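Local coordinates for protein beta-galactosidase (Bacillus circulans subsp. alkalophilus, PDB 3TTY) that hydrolyses terminal beta-galactosides, binding galactose in a pocket of its TIM-barrel domain, and assembles as a trimer, at residues M235-D238 with E239-W243; G255-E259 with L260-K264. All coordinates share one frame; numbering follows the deposited sequence.

Contact 1 (M235-D238 with E239-W243); sequences MERD and ELKRW
Lys241 lies one helical turn beyond Arg237, and its side chain can be followed outward against that residue. CB and CG both rest on the Arg237 carbonyl oxygen, with Lys241 CG 3.6 Å from Arg237 O, and CG takes its place beside the backbone N (chi1 -76°). Next, CD and CE both pass Arg237 CG, Lys241 CE lying 4.0 Å from it, where the two chains cross obliquely. A bend at the last torsion then carries NZ away to a salt bridge with Asp270. The arginine bends at chi3 (75°), and its guanidinium grips Asp238 side-on, Arg237 NE at 3.1 Å and Arg237 NH2 at 3.0 Å from the same Asp238 OD1, both from one face of the carboxylate, while NH1 bridges to Glu268. Beneath the side chains runs the ladder of helix 215-243, with Lys241 N 2.9 Å from Arg237 O and Leu240 N 2.9 Å from Glu236 O. On the buried side, Leu240 CG packs against Glu236 O at 3.2 Å, and the Glu236 carboxylate bonds to Thr80 and Thr82. Two cationic side chains thus share a turn, touching through their methylenes: Arg237 NE and Lys241 NZ stay 6.4 Å apart, and separate acidic partners probably offset their mutual repulsion.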
loop_
_atom_site.group_PDB
_atom_site.type_symbol
_atom_site.label_atom_id
_atom_site.label_comp_id
_atom_site.label_asym_id
_atom_site.label_seq_id
_atom_site.Cartn_x
_atom_site.Cartn_y
_atom_site.Cartn_z
ATOM N N MET A 235 13.164 -31.650 -18.204
ATOM C CA MET A 235 14.481 -32.181 -17.923
ATOM C C MET A 235 14.414 -33.316 -16.893
ATOM O O MET A 235 15.077 -34.338 -17.061
ATOM C CB MET A 235 15.420 -31.071 -17.448
ATOM C CG MET A 235 16.773 -31.573 -16.973
ATOM S SD MET A 235 17.667 -30.339 -15.988
ATOM C CE MET A 235 16.794 -30.438 -14.417
ATOM N N GLU A 236 13.627 -33.139 -15.833
ATOM C CA GLU A 236 13.522 -34.175 -14.795
ATOM C C GLU A 236 12.668 -35.343 -15.286
ATOM O O GLU A 236 13.016 -36.513 -15.106
ATOM C CB GLU A 236 12.960 -33.610 -13.479
ATOM C CG GLU A 236 13.937 -32.723 -12.705
ATOM C CD GLU A 236 13.455 -32.423 -11.277
ATOM O OE1 GLU A 236 12.943 -33.341 -10.597
ATOM O OE2 GLU A 236 13.590 -31.268 -10.829
ATOM N N ARG A 237 11.550 -35.009 -15.917
ATOM C CA ARG A 237 10.664 -36.000 -16.496
ATOM C C ARG A 237 11.483 -36.973 -17.343
ATOM O O ARG A 237 11.341 -38.179 -17.198
ATOM C CB ARG A 237 9.588 -35.313 -17.342
ATOM C CG ARG A 237 8.709 -36.246 -18.160
ATOM C CD ARG A 237 8.037 -35.497 -19.304
ATOM N NE ARG A 237 8.977 -35.226 -20.377
ATOM C CZ ARG A 237 8.735 -34.425 -21.410
ATOM N NH1 ARG A 237 7.574 -33.796 -21.513
ATOM N NH2 ARG A 237 9.660 -34.248 -22.342
ATOM N N ASP A 238 12.353 -36.447 -18.206
ATOM C CA ASP A 238 13.133 -37.295 -19.115
ATOM C C ASP A 238 14.104 -38.222 -18.382
ATOM O O ASP A 238 14.258 -39.386 -18.744
ATOM C CB ASP A 238 13.879 -36.458 -20.155
ATOM C CG ASP A 238 12.934 -35.784 -21.169
ATOM O OD1 ASP A 238 11.742 -36.172 -21.262
ATOM O OD2 ASP A 238 13.392 -34.861 -21.881
ATOM N N GLU A 239 14.754 -37.712 -17.348
ATOM C CA GLU A 239 15.684 -38.523 -16.572
ATOM C C GLU A 239 14.926 -39.625 -15.826
ATOM O O GLU A 239 15.397 -40.749 -15.729
ATOM C CB GLU A 239 16.505 -37.635 -15.618
ATOM C CG GLU A 239 17.640 -38.336 -14.884
ATOM C CD GLU A 239 18.739 -38.879 -15.807
ATOM O OE1 GLU A 239 18.689 -38.638 -17.035
ATOM O OE2 GLU A 239 19.661 -39.550 -15.288
ATOM N N LEU A 240 13.734 -39.304 -15.342
ATOM C CA LEU A 240 12.870 -40.283 -14.678
ATOM C C LEU A 240 12.444 -41.401 -15.623
ATOM O O LEU A 240 12.566 -42.584 -15.301
ATOM C CB LEU A 240 11.620 -39.604 -14.106
ATOM C CG LEU A 240 11.837 -38.630 -12.947
ATOM C CD1 LEU A 240 10.531 -37.971 -12.535
ATOM C CD2 LEU A 240 12.480 -39.345 -11.761
ATOM N N LYS A 241 11.927 -41.018 -16.782
ATOM C CA LYS A 241 11.458 -41.985 -17.766
ATOM C C LYS A 241 12.581 -42.872 -18.320
ATOM O O LYS A 241 12.336 -44.010 -18.707
ATOM C CB LYS A 241 10.709 -41.278 -18.895
ATOM C CG LYS A 241 9.303 -40.823 -18.502
ATOM C CD LYS A 241 8.675 -40.003 -19.626
ATOM C CE LYS A 241 7.197 -39.729 -19.354
ATOM N NZ LYS A 241 6.433 -40.966 -18.993
ATOM N N ARG A 242 13.807 -42.360 -18.343
ATOM C CA ARG A 242 14.962 -43.158 -18.746
ATOM C C ARG A 242 15.085 -44.442 -17.898
ATOM O O ARG A 242 15.466 -45.503 -18.403
ATOM C CB ARG A 242 16.238 -42.332 -18.604
ATOM C CG ARG A 242 17.260 -42.554 -19.706
ATOM C CD ARG A 242 18.394 -41.529 -19.627
ATOM N NE ARG A 242 19.165 -41.654 -18.388
ATOM C CZ ARG A 242 20.305 -42.333 -18.280
ATOM N NH1 ARG A 242 20.819 -42.949 -19.341
ATOM N NH2 ARG A 242 20.937 -42.391 -17.113
ATOM N N TRP A 243 14.762 -44.334 -16.613
ATOM C CA TRP A 243 14.898 -45.447 -15.688
ATOM C C TRP A 243 13.572 -46.150 -15.427
ATOM O O TRP A 243 13.540 -47.353 -15.202
ATOM C CB TRP A 243 15.492 -44.966 -14.370
ATOM C CG TRP A 243 16.929 -44.600 -14.464
ATOM C CD1 TRP A 243 17.447 -43.350 -14.529
ATOM C CD2 TRP A 243 18.040 -45.501 -14.505
ATOM N NE1 TRP A 243 18.818 -43.407 -14.610
ATOM C CE2 TRP A 243 19.207 -44.719 -14.593
ATOM C CE3 TRP A 243 18.161 -46.895 -14.476
ATOM C CZ2 TRP A 243 20.480 -45.280 -14.652
ATOM C CZ3 TRP A 243 19.417 -47.452 -14.532
ATOM C CH2 TRP A 243 20.565 -46.647 -14.619
#

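Contact 2 (G255-E259 with L260-K264); sequences GFYPE and LDYFK
Leu260, Tyr262 and Tyr257 fold together in the loop that follows barrel strand 249-253 of the TIM barrel and leads into helix 262-266, with Asp261 as N-cap and centre of an inverse gamma turn. Leu260 brings CD2 to the edge of the Tyr257 ring, near its plane, 3.8 Å from Tyr257 CE2; Leu260 also touches Ser226 and Leu229 of helix 215-243. The Tyr257 ring is placed there by a chi1 of 178°, which sets CG opposite the backbone N, and one of its faces has Glu259 N centred 4.0 Å above the ring plane. Tyr262 crosses Tyr257 at about a right angle, its CE2 4.1 Å from Tyr257 CB and its OH 3.5 Å from Tyr257 CD2. That hydroxyl bonds to Met254 N, so the first residue of the helix is tied back to the residue just after the strand. No hydrogen bond links the two segments directly; the side chains meet mainly through carbon atoms, while polar ends find partners nearby. Gly153 N meets Tyr257 OH, which also donates a very short bond of 2.5 Å to Glu259 OE1. At the start of the loop, Gly255 O lies at the edge of the Tyr262 ring, 3.4 Å from Tyr262 CD2.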
loop_
_atom_site.group_PDB
_atom_site.type_symbol
_atom_site.label_atom_id
_atom_site.label_comp_id
_atom_site.label_asym_id
_atom_site.label_seq_id
_atom_site.Cartn_x
_atom_site.Cartn_y
_atom_site.Cartn_z
ATOM N N GLY A 255 -4.230 -24.310 -10.701
ATOM C CA GLY A 255 -5.489 -23.860 -11.259
ATOM C C GLY A 255 -5.338 -22.608 -12.099
ATOM O O GLY A 255 -4.580 -22.590 -13.076
ATOM N N PHE A 256 -6.049 -21.556 -11.702
ATOM C CA PHE A 256 -6.030 -20.286 -12.421
ATOM C C PHE A 256 -4.842 -19.393 -12.056
ATOM O O PHE A 256 -4.909 -18.173 -12.187
ATOM C CB PHE A 256 -7.348 -19.545 -12.210
ATOM C CG PHE A 256 -8.426 -19.957 -13.173
ATOM C CD1 PHE A 256 -8.555 -19.320 -14.403
ATOM C CD2 PHE A 256 -9.295 -20.989 -12.860
ATOM C CE1 PHE A 256 -9.540 -19.696 -15.291
ATOM C CE2 PHE A 256 -10.281 -21.379 -13.755
ATOM C CZ PHE A 256 -10.402 -20.732 -14.969
ATOM N N TYR A 257 -3.766 -20.017 -11.586
ATOM C CA TYR A 257 -2.512 -19.328 -11.323
ATOM C C TYR A 257 -2.124 -18.527 -12.565
ATOM O O TYR A 257 -2.053 -19.073 -13.666
ATOM C CB TYR A 257 -1.437 -20.367 -10.968
ATOM C CG TYR A 257 -0.039 -19.852 -10.704
ATOM C CD1 TYR A 257 0.205 -18.881 -9.736
ATOM C CD2 TYR A 257 1.051 -20.373 -11.401
ATOM C CE1 TYR A 257 1.499 -18.428 -9.482
ATOM C CE2 TYR A 257 2.344 -19.931 -11.158
ATOM C CZ TYR A 257 2.563 -18.957 -10.201
ATOM O OH TYR A 257 3.855 -18.525 -9.962
ATOM N N PRO A 258 -1.866 -17.223 -12.389
ATOM C CA PRO A 258 -1.666 -16.349 -13.555
ATOM C C PRO A 258 -0.305 -16.454 -14.264
ATOM O O PRO A 258 -0.231 -16.070 -15.432
ATOM C CB PRO A 258 -1.876 -14.928 -12.989
ATOM C CG PRO A 258 -1.692 -15.050 -11.505
ATOM C CD PRO A 258 -2.003 -16.478 -11.123
ATOM N N GLU A 259 0.730 -16.970 -13.609
ATOM C CA GLU A 259 2.092 -16.795 -14.115
ATOM C C GLU A 259 2.623 -17.836 -15.112
ATOM O O GLU A 259 3.653 -17.622 -15.747
ATOM C CB GLU A 259 3.071 -16.629 -12.945
ATOM C CG GLU A 259 2.823 -15.357 -12.146
ATOM C CD GLU A 259 3.850 -15.143 -11.067
ATOM O OE1 GLU A 259 4.295 -16.148 -10.462
ATOM O OE2 GLU A 259 4.222 -13.972 -10.826
ATOM N N LEU A 260 1.928 -18.952 -15.258
ATOM C CA LEU A 260 2.377 -20.012 -16.153
ATOM C C LEU A 260 1.292 -20.394 -17.160
ATOM O O LEU A 260 0.111 -20.446 -16.821
ATOM C CB LEU A 260 2.773 -21.239 -15.328
ATOM C CG LEU A 260 4.248 -21.439 -14.952
ATOM C CD1 LEU A 260 5.096 -20.188 -15.100
ATOM C CD2 LEU A 260 4.386 -22.058 -13.563
ATOM N N ASP A 261 1.695 -20.676 -18.393
ATOM C CA ASP A 261 0.755 -21.110 -19.425
ATOM C C ASP A 261 0.520 -22.613 -19.309
ATOM O O ASP A 261 1.202 -23.404 -19.947
ATOM C CB ASP A 261 1.309 -20.776 -20.811
ATOM C CG ASP A 261 0.337 -21.095 -21.925
ATOM O OD1 ASP A 261 -0.718 -21.725 -21.662
ATOM O OD2 ASP A 261 0.637 -20.710 -23.075
ATOM N N TYR A 262 -0.450 -23.010 -18.493
ATOM C CA TYR A 262 -0.626 -24.424 -18.175
ATOM C C TYR A 262 -1.011 -25.289 -19.375
ATOM O O TYR A 262 -0.683 -26.476 -19.408
ATOM C CB TYR A 262 -1.625 -24.605 -17.029
ATOM C CG TYR A 262 -1.022 -24.373 -15.657
ATOM C CD1 TYR A 262 0.317 -24.643 -15.414
ATOM C CD2 TYR A 262 -1.791 -23.885 -14.605
ATOM C CE1 TYR A 262 0.876 -24.441 -14.152
ATOM C CE2 TYR A 262 -1.241 -23.690 -13.351
ATOM C CZ TYR A 262 0.090 -23.969 -13.130
ATOM O OH TYR A 262 0.641 -23.777 -11.883
ATOM N N PHE A 263 -1.690 -24.702 -20.356
ATOM C CA PHE A 263 -2.031 -25.434 -21.573
ATOM C C PHE A 263 -0.789 -25.980 -22.233
ATOM O O PHE A 263 -0.755 -27.132 -22.651
ATOM C CB PHE A 263 -2.856 -24.578 -22.545
ATOM C CG PHE A 263 -4.309 -24.522 -22.187
ATOM C CD1 PHE A 263 -5.082 -25.667 -22.226
ATOM C CD2 PHE A 263 -4.893 -23.347 -21.764
ATOM C CE1 PHE A 263 -6.410 -25.630 -21.880
ATOM C CE2 PHE A 263 -6.225 -23.310 -21.407
ATOM C CZ PHE A 263 -6.980 -24.445 -21.466
ATOM N N LYS A 264 0.243 -25.151 -22.288
ATOM C CA LYS A 264 1.524 -25.550 -22.827
ATOM C C LYS A 264 2.234 -26.523 -21.873
ATOM O O LYS A 264 2.896 -27.468 -22.307
ATOM C CB LYS A 264 2.358 -24.297 -23.100
ATOM C CG LYS A 264 3.778 -24.558 -23.522
ATOM C CD LYS A 264 4.379 -23.299 -24.138
ATOM C CE LYS A 264 5.861 -23.480 -24.474
ATOM N NZ LYS A 264 6.373 -22.305 -25.252
#

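In the fold
Both contacts belong to the barrel domain and flank one strand: contact 1 is near the C-terminal end of helix 215-243, and contact 2 spans the loop after strand 249-253 and the start of helix 262-266; a short connection joins helix 215-243 to that strand. Their centres lie 23 Å apart and their nearest atoms about 8 Å, without touching; helix 215-243 is nevertheless common ground, since Leu260 and Lys264 of contact 2 pack on its earlier turns. Contact 2 is nearer the middle of the chain, about 7 Å from its centre against 25 Å for contact 1. The side chain of Tyr262 is about 10 Å from a bound galactose, whose pocket includes Asn252 of the intervening strand.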